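Local coordinates for protein transcriptional repressor, TetR family (Thermus thermophilus, PDB 3ANP) that represses transcription of genes of fatty acid degradation as a TetR-family regulator, probably by binding DNA, and binds lauroyl-CoA, at residues A[62-73]-A[125-135]. Sequence-based numbering, arbitrary orientation.
Sequences SQLLAGLREEVR and ALPLGDLIAEI. With DCC (dodecyl-coa), chain E.
Leu-131 is the knob of this contact. It points at helix 54-77 and sits in a hole formed by Leu-65, Leu-68, Arg-69 and Val-72. Its CG lies anti to the backbone N (chi1 174°), which carries the two methyls across to the other helix. CD2 meets Leu-65 CD1 at 3.9 Å and the Arg-69 backbone, while CD1 rests on Val-72 CG1. Leu-65 and Leu-131 pass each other in opposite directions. On the Pro-127 side, Leu-65 CD2 presses on Pro-127 CD at 3.4 Å, tighter than usual. Val-72 and Ile-135 cross at about a right angle, with CG1 of Val-72 only 3.5 Å from CG1 of Ile-135.

A polar border runs along one flank. Arg-73 grips Glu-134 side-on with two nitrogens: NE bonds to OE1 and NH2 to OE2, each 2.9 Å. The NH2 bond is nearly straight (170°), the NE bond more bent. Both oxygens are met on their syn sides, but the guanidinium and carboxylate planes stand 49° apart. Arg-69 bends at chi3, and its guanidinium donates in plane to two waters. One passes the bond on from NH2 to Pro-127 O, the other from NE to Glu-134 OE2. An alanine in place of Glu-134 would probably leave Arg-73 without its ionic mate and the Arg-69 NE water without its acceptor on this helix.

Towards the start of the pair, Ser-62 OG donates to Ala-125 O at 2.6 Å; OG is also hydrogen-bonded to Leu-58 O one turn back. There the chain leaves helix 116-125 and makes an inverse gamma turn centred on Pro-127. Leu-64 and Leu-126 border the bound dodecyl chain. This is a nearly parallel helix pair with one knob-into-hole contact, beside the acyl pocket of the all-helical C-terminal domain of a TetR-family regulator.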
ATOM      1  N   SER A  62       6.192  16.053  -6.572  1.00 14.63           N
ATOM      2  CA  SER A  62       7.562  15.948  -7.075  1.00 17.40           C
ATOM      3  C   SER A  62       8.426  17.045  -6.467  1.00 18.86           C
ATOM      4  O   SER A  62       9.598  16.817  -6.141  1.00 18.50           O
ATOM      5  CB  SER A  62       7.596  16.062  -8.609  1.00 20.93           C
ATOM      6  OG  SER A  62       6.897  14.976  -9.184  1.00 22.69           O
ATOM      7  N   GLN A  63       7.848  18.235  -6.322  1.00 16.44           N
ATOM      8  CA  GLN A  63       8.569  19.360  -5.705  1.00 15.46           C
ATOM      9  C   GLN A  63       8.878  19.008  -4.251  1.00 15.72           C
ATOM     10  O   GLN A  63      10.000  19.199  -3.767  1.00 17.36           O
ATOM     11  CB  GLN A  63       7.710  20.638  -5.721  1.00 16.22           C
ATOM     12  CG  GLN A  63       8.299  21.785  -4.858  1.00 17.33           C
ATOM     13  CD  GLN A  63       7.277  22.897  -4.554  1.00 26.73           C
ATOM     14  OE1 GLN A  63       6.273  23.036  -5.257  1.00 22.79           O
ATOM     15  NE2 GLN A  63       7.548  23.700  -3.514  1.00 23.37           N
ATOM     16  N   LEU A  64       7.880  18.502  -3.536  1.00 16.78           N
ATOM     17  CA  LEU A  64       8.097  18.146  -2.136  1.00 16.88           C
ATOM     18  C   LEU A  64       9.200  17.089  -2.019  1.00 17.48           C
ATOM     19  O   LEU A  64      10.122  17.213  -1.202  1.00 13.68           O
ATOM     20  CB  LEU A  64       6.796  17.630  -1.512  1.00 14.99           C
ATOM     21  CG  LEU A  64       5.628  18.612  -1.331  1.00 15.11           C
ATOM     22  CD1 LEU A  64       4.408  17.837  -0.809  1.00 17.07           C
ATOM     23  CD2 LEU A  64       6.004  19.715  -0.335  1.00 19.47           C
ATOM     24  N   LEU A  65       9.123  16.053  -2.852  1.00 16.69           N
ATOM     25  CA  LEU A  65      10.128  15.001  -2.805  1.00 15.86           C
ATOM     26  C   LEU A  65      11.523  15.537  -3.155  1.00 15.81           C
ATOM     27  O   LEU A  65      12.512  15.114  -2.565  1.00 17.84           O
ATOM     28  CB  LEU A  65       9.755  13.861  -3.754  1.00 13.34           C
ATOM     29  CG  LEU A  65      10.762  12.702  -3.768  1.00 19.21           C
ATOM     30  CD1 LEU A  65      10.784  12.043  -2.382  1.00 20.51           C
ATOM     31  CD2 LEU A  65      10.378  11.668  -4.832  1.00 19.21           C
ATOM     32  N   ALA A  66      11.611  16.461  -4.113  1.00 15.31           N
ATOM     33  CA  ALA A  66      12.911  17.018  -4.489  1.00 16.09           C
ATOM     34  C   ALA A  66      13.523  17.766  -3.305  1.00 15.90           C
ATOM     35  O   ALA A  66      14.745  17.739  -3.103  1.00 19.13           O
ATOM     36  CB  ALA A  66      12.783  17.963  -5.722  1.00 12.59           C
ATOM     37  N   GLY A  67      12.684  18.449  -2.533  1.00 16.73           N
ATOM     38  CA  GLY A  67      13.196  19.151  -1.362  1.00 15.36           C
ATOM     39  C   GLY A  67      13.725  18.132  -0.363  1.00 19.25           C
ATOM     40  O   GLY A  67      14.791  18.313   0.246  1.00 17.10           O
ATOM     41  N   LEU A  68      12.970  17.050  -0.180  1.00 15.04           N
ATOM     42  CA  LEU A  68      13.387  15.989   0.733  1.00 18.39           C
ATOM     43  C   LEU A  68      14.693  15.342   0.261  1.00 16.12           C
ATOM     44  O   LEU A  68      15.514  14.941   1.080  1.00 16.55           O
ATOM     45  CB  LEU A  68      12.286  14.925   0.863  1.00 15.78           C
ATOM     46  CG  LEU A  68      11.018  15.353   1.627  1.00 20.10           C
ATOM     47  CD1 LEU A  68       9.951  14.264   1.531  1.00 22.73           C
ATOM     48  CD2 LEU A  68      11.357  15.606   3.081  1.00 21.28           C
ATOM     49  N   ARG A  69      14.882  15.236  -1.055  1.00 17.59           N
ATOM     50  CA  ARG A  69      16.106  14.654  -1.602  1.00 17.69           C
ATOM     51  C   ARG A  69      17.311  15.542  -1.250  1.00 18.32           C
ATOM     52  O   ARG A  69      18.372  15.045  -0.854  1.00 16.37           O
ATOM     53  CB  ARG A  69      15.990  14.494  -3.127  1.00 20.12           C
ATOM     54  CG  ARG A  69      17.247  13.937  -3.800  1.00 21.64           C
ATOM     55  CD  ARG A  69      17.079  13.810  -5.324  1.00 22.29           C
ATOM     56  NE  ARG A  69      16.005  12.895  -5.712  1.00 24.77           N
ATOM     57  CZ  ARG A  69      14.894  13.259  -6.354  1.00 26.31           C
ATOM     58  NH1 ARG A  69      14.701  14.532  -6.686  1.00 22.59           N
ATOM     59  NH2 ARG A  69      13.972  12.353  -6.676  1.00 18.79           N
ATOM     60  N   GLU A  70      17.151  16.856  -1.389  1.00 17.37           N
ATOM     61  CA  GLU A  70      18.240  17.782  -1.059  1.00 16.90           C
ATOM     62  C   GLU A  70      18.597  17.665   0.407  1.00 16.64           C
ATOM     63  O   GLU A  70      19.769  17.676   0.778  1.00 18.27           O
ATOM     64  CB  GLU A  70      17.833  19.237  -1.296  1.00 19.55           C
ATOM     65  CG  GLU A  70      17.569  19.639  -2.734  1.00 23.14           C
ATOM     66  CD  GLU A  70      17.354  21.145  -2.852  1.00 22.84           C
ATOM     67  OE1 GLU A  70      18.314  21.897  -2.619  1.00 23.50           O
ATOM     68  OE2 GLU A  70      16.224  21.572  -3.151  1.00 23.83           O
ATOM     69  N   GLU A  71      17.563  17.586   1.237  1.00 15.89           N
ATOM     70  CA  GLU A  71      17.723  17.499   2.677  1.00 17.43           C
ATOM     71  C   GLU A  71      18.474  16.220   3.064  1.00 18.38           C
ATOM     72  O   GLU A  71      19.406  16.253   3.872  1.00 19.54           O
ATOM     73  CB  GLU A  71      16.337  17.567   3.345  1.00 16.54           C
ATOM     74  CG  GLU A  71      16.351  17.500   4.874  1.00 19.66           C
ATOM     75  CD  GLU A  71      14.981  17.791   5.490  1.00 23.86           C
ATOM     76  OE1 GLU A  71      13.978  17.851   4.744  1.00 27.35           O
ATOM     77  OE2 GLU A  71      14.908  17.962   6.724  1.00 23.28           O
ATOM     78  N   VAL A  72      18.075  15.102   2.472  1.00 17.05           N
ATOM     79  CA  VAL A  72      18.710  13.818   2.757  1.00 16.97           C
ATOM     80  C   VAL A  72      20.175  13.823   2.325  1.00 16.66           C
ATOM     81  O   VAL A  72      21.046  13.402   3.081  1.00 17.88           O
ATOM     82  CB  VAL A  72      17.941  12.651   2.040  1.00 17.61           C
ATOM     83  CG1 VAL A  72      18.819  11.387   1.933  1.00 17.10           C
ATOM     84  CG2 VAL A  72      16.667  12.332   2.828  1.00 14.16           C
ATOM     85  N   ARG A  73      20.454  14.305   1.117  1.00 14.32           N
ATOM     86  CA  ARG A  73      21.833  14.334   0.636  1.00 18.86           C
ATOM     87  C   ARG A  73      22.683  15.260   1.489  1.00 20.87           C
ATOM     88  O   ARG A  73      23.844  14.968   1.781  1.00 21.89           O
ATOM     89  CB  ARG A  73      21.873  14.760  -0.840  1.00 17.69           C
ATOM     90  CG  ARG A  73      21.320  13.675  -1.759  1.00 16.75           C
ATOM     91  CD  ARG A  73      21.260  14.115  -3.211  1.00 21.14           C
ATOM     92  NE  ARG A  73      20.686  13.066  -4.059  1.00 22.08           N
ATOM     93  CZ  ARG A  73      20.767  13.050  -5.386  1.00 28.05           C
ATOM     94  NH1 ARG A  73      21.408  14.033  -6.022  1.00 20.61           N
ATOM     95  NH2 ARG A  73      20.219  12.049  -6.080  1.00 22.79           N
ATOM     96  N   ALA A 125       6.682  10.187 -10.879  1.00 18.17           N
ATOM     97  CA  ALA A 125       6.748  11.549 -10.360  1.00 18.92           C
ATOM     98  C   ALA A 125       7.061  11.571  -8.864  1.00 18.47           C
ATOM     99  O   ALA A 125       7.446  12.608  -8.333  1.00 17.63           O
ATOM    100  CB  ALA A 125       5.428  12.261 -10.606  1.00 19.75           C
ATOM    101  N   LEU A 126       6.910  10.428  -8.192  1.00 15.61           N
ATOM    102  CA  LEU A 126       7.119  10.365  -6.743  1.00 14.22           C
ATOM    103  C   LEU A 126       8.032   9.194  -6.339  1.00 16.37           C
ATOM    104  O   LEU A 126       7.656   8.363  -5.502  1.00 16.48           O
ATOM    105  CB  LEU A 126       5.753  10.201  -6.057  1.00 15.26           C
ATOM    106  CG  LEU A 126       4.634  11.177  -6.464  1.00 17.07           C
ATOM    107  CD1 LEU A 126       3.256  10.663  -6.009  1.00 12.67           C
ATOM    108  CD2 LEU A 126       4.931  12.550  -5.826  1.00 15.89           C
ATOM    109  N   PRO A 127       9.252   9.140  -6.891  1.00 17.66           N
ATOM    110  CA  PRO A 127      10.197   8.056  -6.592  1.00 17.34           C
ATOM    111  C   PRO A 127      10.846   8.072  -5.201  1.00 17.32           C
ATOM    112  O   PRO A 127      12.060   8.214  -5.064  1.00 16.83           O
ATOM    113  CB  PRO A 127      11.219   8.197  -7.712  1.00 18.48           C
ATOM    114  CG  PRO A 127      11.319   9.698  -7.833  1.00 17.82           C
ATOM    115  CD  PRO A 127       9.853  10.110  -7.825  1.00 14.77           C
ATOM    116  N   LEU A 128      10.033   7.891  -4.174  1.00 15.66           N
ATOM    117  CA  LEU A 128      10.538   7.863  -2.802  1.00 15.55           C
ATOM    118  C   LEU A 128      11.413   6.626  -2.576  1.00 15.48           C
ATOM    119  O   LEU A 128      12.410   6.678  -1.847  1.00 14.50           O
ATOM    120  CB  LEU A 128       9.363   7.846  -1.823  1.00 13.52           C
ATOM    121  CG  LEU A 128       9.697   7.705  -0.331  1.00 15.89           C
ATOM    122  CD1 LEU A 128      10.655   8.840   0.095  1.00 13.94           C
ATOM    123  CD2 LEU A 128       8.387   7.728   0.475  1.00 14.45           C
ATOM    124  N   GLY A 129      11.037   5.511  -3.198  1.00 13.65           N
ATOM    125  CA  GLY A 129      11.816   4.288  -3.051  1.00 14.23           C
ATOM    126  C   GLY A 129      13.291   4.488  -3.361  1.00 16.99           C
ATOM    127  O   GLY A 129      14.169   4.018  -2.621  1.00 15.44           O
ATOM    128  N   ASP A 130      13.570   5.186  -4.460  1.00 15.53           N
ATOM    129  CA  ASP A 130      14.942   5.449  -4.868  1.00 16.19           C
ATOM    130  C   ASP A 130      15.672   6.392  -3.904  1.00 16.49           C
ATOM    131  O   ASP A 130      16.875   6.239  -3.684  1.00 17.17           O
ATOM    132  CB  ASP A 130      14.985   5.997  -6.303  1.00 18.57           C
ATOM    133  CG  ASP A 130      14.567   4.961  -7.342  1.00 22.22           C
ATOM    134  OD1 ASP A 130      14.644   3.743  -7.064  1.00 20.78           O
ATOM    135  OD2 ASP A 130      14.165   5.365  -8.450  1.00 25.80           O
ATOM    136  N   LEU A 131      14.965   7.365  -3.326  1.00 14.25           N
ATOM    137  CA  LEU A 131      15.605   8.253  -2.346  1.00 16.40           C
ATOM    138  C   LEU A 131      16.012   7.405  -1.115  1.00 16.85           C
ATOM    139  O   LEU A 131      17.113   7.548  -0.556  1.00 15.19           O
ATOM    140  CB  LEU A 131      14.631   9.374  -1.923  1.00 16.82           C
ATOM    141  CG  LEU A 131      15.122  10.288  -0.779  1.00 19.53           C
ATOM    142  CD1 LEU A 131      16.522  10.799  -1.094  1.00 17.58           C
ATOM    143  CD2 LEU A 131      14.160  11.472  -0.584  1.00 15.77           C
ATOM    144  N   ILE A 132      15.123   6.519  -0.684  1.00 15.14           N
ATOM    145  CA  ILE A 132      15.446   5.661   0.466  1.00 16.58           C
ATOM    146  C   ILE A 132      16.669   4.797   0.131  1.00 18.14           C
ATOM    147  O   ILE A 132      17.568   4.615   0.963  1.00 16.70           O
ATOM    148  CB  ILE A 132      14.239   4.763   0.839  1.00 15.10           C
ATOM    149  CG1 ILE A 132      13.123   5.634   1.428  1.00 15.07           C
ATOM    150  CG2 ILE A 132      14.659   3.676   1.845  1.00 14.32           C
ATOM    151  CD1 ILE A 132      11.791   4.928   1.544  1.00 17.01           C
ATOM    152  N   ALA A 133      16.724   4.292  -1.099  1.00 19.04           N
ATOM    153  CA  ALA A 133      17.856   3.465  -1.510  1.00 19.43           C
ATOM    154  C   ALA A 133      19.176   4.221  -1.366  1.00 21.25           C
ATOM    155  O   ALA A 133      20.210   3.616  -1.071  1.00 22.02           O
ATOM    156  CB  ALA A 133      17.676   2.989  -2.957  1.00 16.93           C
ATOM    157  N   GLU A 134      19.157   5.538  -1.576  1.00 20.23           N
ATOM    158  CA  GLU A 134      20.389   6.319  -1.444  1.00 20.08           C
ATOM    159  C   GLU A 134      20.872   6.311   0.009  1.00 20.73           C
ATOM    160  O   GLU A 134      22.069   6.360   0.272  1.00 18.49           O
ATOM    161  CB  GLU A 134      20.183   7.779  -1.888  1.00 23.19           C
ATOM    162  CG  GLU A 134      20.072   8.006  -3.405  1.00 21.79           C
ATOM    163  CD  GLU A 134      19.839   9.476  -3.759  1.00 22.87           C
ATOM    164  OE1 GLU A 134      20.383  10.360  -3.063  1.00 20.37           O
ATOM    165  OE2 GLU A 134      19.119   9.750  -4.740  1.00 22.92           O
ATOM    166  N   ILE A 135      19.944   6.262   0.958  1.00 18.85           N
ATOM    167  CA  ILE A 135      20.334   6.245   2.365  1.00 17.07           C
ATOM    168  C   ILE A 135      20.848   4.850   2.744  1.00 18.84           C
ATOM    169  O   ILE A 135      21.774   4.708   3.545  1.00 21.15           O
ATOM    170  CB  ILE A 135      19.145   6.642   3.266  1.00 16.98           C
ATOM    171  CG1 ILE A 135      18.696   8.073   2.922  1.00 15.18           C
ATOM    172  CG2 ILE A 135      19.545   6.554   4.726  1.00 18.54           C
ATOM    173  CD1 ILE A 135      17.397   8.493   3.558  1.00 16.94           C
TER
HETATM  174  C2  DCC E1000      14.768  -2.129 -18.265  1.00 89.70           C
HETATM  175  C4  DCC E1000      14.995  -2.398 -15.980  1.00 87.58           C
HETATM  176  C5  DCC E1000      15.604  -1.154 -15.897  1.00 88.86           C
HETATM  177  C6  DCC E1000      15.773  -0.420 -17.065  1.00 90.02           C
HETATM  178  C8  DCC E1000      15.498  -2.002 -13.925  1.00 86.57           C
HETATM  179  C10 DCC E1000       5.934  11.897  -1.365  1.00 31.01           C
HETATM  180  C11 DCC E1000       5.198  13.222  -1.158  1.00 33.30           C
HETATM  181  C12 DCC E1000       6.146  14.299  -0.628  1.00 40.65           C
HETATM  182  N9  DCC E1000      14.947  -2.893 -14.746  1.00 84.62           N
HETATM  183  N7  DCC E1000      15.902  -0.941 -14.620  1.00 88.49           N
HETATM  184  N3  DCC E1000      14.591  -2.854 -17.174  1.00 88.95           N
HETATM  185  N1  DCC E1000      15.344  -0.940 -18.224  1.00 90.22           N
HETATM  186  N6  DCC E1000      16.350   0.777 -17.032  1.00 90.40           N
HETATM  187  C1' DCC E1000      14.391  -4.208 -14.356  1.00 79.00           C
HETATM  188  C2' DCC E1000      14.071  -4.256 -12.864  1.00 77.10           C
HETATM  189  O2' DCC E1000      15.284  -4.369 -12.114  1.00 77.59           O
HETATM  190  C3' DCC E1000      13.338  -5.596 -12.854  1.00 74.77           C
HETATM  191  O3' DCC E1000      14.279  -6.672 -12.886  1.00 77.75           O
HETATM  192  C4' DCC E1000      12.561  -5.553 -14.173  1.00 70.26           C
HETATM  193  O4' DCC E1000      13.086  -4.433 -14.910  1.00 73.25           O
HETATM  194  C5' DCC E1000      11.079  -5.340 -13.858  1.00 59.98           C
HETATM  195  O5' DCC E1000      10.903  -4.167 -13.060  1.00 47.41           O
HETATM  196  P1  DCC E1000       9.539  -3.933 -12.237  1.00 39.40           P
HETATM  197  O11 DCC E1000       9.152  -5.181 -11.541  1.00 37.82           O
HETATM  198  O12 DCC E1000       9.693  -2.696 -11.440  1.00 41.68           O
HETATM  199  O6  DCC E1000       8.446  -3.666 -13.388  1.00 36.21           O
HETATM  200  P2  DCC E1000       8.193  -2.189 -13.975  1.00 34.11           P
HETATM  201  O21 DCC E1000       7.731  -2.607 -15.319  1.00 33.65           O
HETATM  202  O22 DCC E1000       9.521  -1.617 -13.667  1.00 35.84           O
HETATM  203  O7  DCC E1000       6.985  -1.887 -12.954  1.00 30.73           O
HETATM  204  CPA DCC E1000       7.198  -1.221 -11.707  1.00 24.21           C
HETATM  205  CPB DCC E1000       6.164  -0.105 -11.533  1.00 24.22           C
HETATM  206  CP8 DCC E1000       4.776  -0.640 -11.898  1.00 21.19           C
HETATM  207  CP7 DCC E1000       6.529   1.071 -12.443  1.00 25.19           C
HETATM  208  CP9 DCC E1000       6.166   0.362 -10.077  1.00 24.55           C
HETATM  209  OP3 DCC E1000       4.378  -1.664 -10.983  1.00 19.49           O
HETATM  210  CP6 DCC E1000       3.752   0.497 -11.888  1.00 21.28           C
HETATM  211  OP2 DCC E1000       3.586   1.199 -12.885  1.00 21.24           O
HETATM  212  NP2 DCC E1000       3.088   0.664 -10.747  1.00 20.16           N
HETATM  213  CP5 DCC E1000       2.072   1.716 -10.593  1.00 20.48           C
HETATM  214  CP4 DCC E1000       1.986   2.147  -9.127  1.00 20.11           C
HETATM  215  CP3 DCC E1000       1.587   0.972  -8.231  1.00 21.38           C
HETATM  216  OP1 DCC E1000       2.178  -0.104  -8.304  1.00 23.64           O
HETATM  217  NP1 DCC E1000       0.586   1.211  -7.387  1.00 25.10           N
HETATM  218  CP2 DCC E1000       0.088   0.174  -6.472  1.00 21.81           C
HETATM  219  CP1 DCC E1000       1.095  -0.055  -5.340  1.00 20.26           C
HETATM  220  S   DCC E1000       1.209   1.355  -4.179  1.00 22.38           S
HETATM  221  P3  DCC E1000      14.019  -7.966 -11.965  1.00 79.22           P
HETATM  222  O31 DCC E1000      14.802  -7.929 -10.709  1.00 79.35           O
HETATM  223  O32 DCC E1000      12.432  -8.022 -11.697  1.00 79.46           O
HETATM  224  O33 DCC E1000      14.381  -9.234 -12.887  1.00 80.95           O
HETATM  225  CA1 DCC E1000       2.543   2.282  -4.834  1.00 17.30           C
HETATM  226  CA2 DCC E1000       3.213   3.339  -3.952  1.00 18.51           C
HETATM  227  OA1 DCC E1000       2.931   2.093  -5.987  1.00 19.89           O
HETATM  228  CA3 DCC E1000       4.583   3.727  -4.509  1.00 16.33           C
HETATM  229  CA4 DCC E1000       5.317   4.716  -3.598  1.00 19.60           C
HETATM  230  CA5 DCC E1000       4.563   6.038  -3.440  1.00 18.32           C
HETATM  231  CA6 DCC E1000       5.447   7.060  -2.719  1.00 19.51           C
HETATM  232  CA7 DCC E1000       4.756   8.422  -2.625  1.00 18.92           C
HETATM  233  CA8 DCC E1000       5.693   9.470  -2.022  1.00 22.30           C
HETATM  234  CA9 DCC E1000       4.975  10.813  -1.862  1.00 24.20           C
HETATM  235  O   HOH W   1      14.264   9.473  -6.258  1.00 16.35           O
HETATM  236  O   HOH W   2      16.557  10.224  -4.859  1.00 26.39           O